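Local coordinates for protein arginyl-trna synthetase (Thermus thermophilus, PDB 1IQ0) that probably charges tRNA(Arg) with arginine at the expense of ATP, as a monomeric aminoacyl-tRNA synthetase of class I, at residues V25-K30 / G34-P39. Sequence-based numbering, arbitrary orientation.
Sequences VARAPK and GDYGVP
Ala26 and Gly37 form an antiparallel hydrogen-bonded pair, Ala26 N giving to Gly37 O (3.0 Å) and Gly37 N returning to Ala26 O (2.9 Å), before Ala28 N closes on Asp35 O at 2.8 Å. That last bond is nearly straight at hydrogen (179°), yet its donor stands 50° above the carbonyl plane of Asp35. The methyl of Ala28 lies over the opposing backbone, 3.5 Å from Gly34 O. Val25 CG2, anti to its backbone N, packs on Tyr36 CB at the root of that side chain (3.5 Å), while Arg27 CD approaches ring atom CE2 of Tyr36 obliquely at 3.4 Å. Bends at chi2 and chi3 fold the Arg27 chain past the ring, leaving the guanidinium steeply inclined to it (77°). Arg27 NE gives a hydrogen bond to a water 2.8 Å away, while NH1 forms salt bridges with Asp508 and Asp511; Asp511 also hydrogen-bonds Tyr36 OH. Asp35 extends the link through a salt bridge to Arg503. With an alanine in place of Tyr36, Arg27 CD would probably lose the ring it packs on and Asp511 its hydroxyl partner. The hairpin supplies edge strand 26-27 and its neighbour 36-39 to the N-terminal domain's four-stranded antiparallel sheet, which here meets helix 500-509 of the anticodon-binding domain; Asp35 and Tyr36 form a classic beta bulge opposite Phe80 on the next strand, 77-82.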
loop_
_atom_site.group_PDB
_atom_site.type_symbol
_atom_site.label_atom_id
_atom_site.label_comp_id
_atom_site.label_asym_id
_atom_site.label_seq_id
_atom_site.Cartn_x
_atom_site.Cartn_y
_atom_site.Cartn_z
ATOM N N VAL A 25 19.458 0.805 -13.652
ATOM C CA VAL A 25 19.937 -0.448 -14.209
ATOM C C VAL A 25 18.737 -1.399 -14.188
ATOM O O VAL A 25 17.841 -1.258 -13.353
ATOM C CB VAL A 25 21.092 -1.036 -13.352
ATOM C CG1 VAL A 25 20.544 -1.623 -12.066
ATOM C CG2 VAL A 25 21.848 -2.085 -14.139
ATOM N N ALA A 26 18.709 -2.349 -15.114
ATOM C CA ALA A 26 17.615 -3.311 -15.183
ATOM C C ALA A 26 18.161 -4.638 -15.682
ATOM O O ALA A 26 19.250 -4.686 -16.250
ATOM C CB ALA A 26 16.521 -2.802 -16.126
ATOM N N ARG A 27 17.407 -5.712 -15.462
ATOM C CA ARG A 27 17.823 -7.037 -15.902
ATOM C C ARG A 27 18.058 -7.047 -17.405
ATOM O O ARG A 27 17.222 -6.579 -18.178
ATOM C CB ARG A 27 16.758 -8.075 -15.529
ATOM C CG ARG A 27 16.732 -8.416 -14.040
ATOM C CD ARG A 27 17.999 -9.159 -13.646
ATOM N NE ARG A 27 18.044 -10.489 -14.243
ATOM C CZ ARG A 27 17.375 -11.545 -13.781
ATOM N NH1 ARG A 27 16.607 -11.427 -12.707
ATOM N NH2 ARG A 27 17.476 -12.720 -14.393
ATOM N N ALA A 28 19.205 -7.579 -17.813
ATOM C CA ALA A 28 19.561 -7.651 -19.226
ATOM C C ALA A 28 18.736 -8.712 -19.952
ATOM O O ALA A 28 18.221 -9.642 -19.329
ATOM C CB ALA A 28 21.053 -7.958 -19.371
ATOM N N PRO A 29 18.611 -8.585 -21.285
ATOM C CA PRO A 29 17.852 -9.519 -22.123
ATOM C C PRO A 29 18.061 -10.983 -21.745
ATOM O O PRO A 29 19.097 -11.353 -21.185
ATOM C CB PRO A 29 18.358 -9.202 -23.523
ATOM C CG PRO A 29 18.560 -7.727 -23.453
ATOM C CD PRO A 29 19.256 -7.552 -22.118
ATOM N N LYS A 30 17.065 -11.807 -22.058
ATOM C CA LYS A 30 17.108 -13.232 -21.757
ATOM C C LYS A 30 18.277 -13.934 -22.439
ATOM O O LYS A 30 18.265 -14.150 -23.652
ATOM C CB LYS A 30 15.793 -13.896 -22.175
ATOM C CG LYS A 30 14.570 -13.350 -21.454
ATOM C CD LYS A 30 13.307 -14.084 -21.872
ATOM C CE LYS A 30 12.087 -13.529 -21.155
ATOM N NZ LYS A 30 11.894 -12.080 -21.437
ATOM N N GLY A 34 25.404 -10.398 -20.535
ATOM C CA GLY A 34 25.307 -9.874 -19.186
ATOM C C GLY A 34 24.054 -10.134 -18.369
ATOM O O GLY A 34 23.086 -10.729 -18.835
ATOM N N ASP A 35 24.082 -9.656 -17.129
ATOM C CA ASP A 35 22.975 -9.825 -16.209
ATOM C C ASP A 35 22.187 -8.538 -16.040
ATOM O O ASP A 35 20.957 -8.560 -15.925
ATOM C CB ASP A 35 23.510 -10.281 -14.855
ATOM C CG ASP A 35 24.367 -11.528 -14.967
ATOM O OD1 ASP A 35 23.893 -12.518 -15.560
ATOM O OD2 ASP A 35 25.508 -11.523 -14.465
ATOM N N TYR A 36 22.906 -7.419 -16.023
ATOM C CA TYR A 36 22.301 -6.103 -15.860
ATOM C C TYR A 36 22.771 -5.134 -16.932
ATOM O O TYR A 36 23.888 -5.235 -17.435
ATOM C CB TYR A 36 22.644 -5.526 -14.484
ATOM C CG TYR A 36 22.032 -6.283 -13.331
ATOM C CD1 TYR A 36 22.823 -7.024 -12.457
ATOM C CD2 TYR A 36 20.657 -6.266 -13.121
ATOM C CE1 TYR A 36 22.253 -7.736 -11.398
ATOM C CE2 TYR A 36 20.081 -6.969 -12.071
ATOM C CZ TYR A 36 20.884 -7.702 -11.213
ATOM O OH TYR A 36 20.308 -8.396 -10.177
ATOM N N GLY A 37 21.912 -4.187 -17.274
ATOM C CA GLY A 37 22.264 -3.213 -18.283
ATOM C C GLY A 37 21.637 -1.861 -18.022
ATOM O O GLY A 37 20.641 -1.736 -17.304
ATOM N N VAL A 38 22.233 -0.835 -18.607
ATOM C CA VAL A 38 21.732 0.513 -18.457
ATOM C C VAL A 38 21.558 1.100 -19.853
ATOM O O VAL A 38 22.430 0.954 -20.713
ATOM C CB VAL A 38 22.711 1.375 -17.636
ATOM C CG1 VAL A 38 24.047 1.489 -18.361
ATOM C CG2 VAL A 38 22.106 2.741 -17.387
ATOM N N PRO A 39 20.411 1.747 -20.109
ATOM C CA PRO A 39 20.147 2.346 -21.418
ATOM C C PRO A 39 20.770 3.740 -21.522
ATOM O O PRO A 39 20.761 4.497 -20.552
ATOM C CB PRO A 39 18.627 2.399 -21.457
ATOM C CG PRO A 39 18.302 2.773 -20.033
ATOM C CD PRO A 39 19.240 1.881 -19.221
HETATM O O HOH W 1 19.185 -11.220 -16.687
#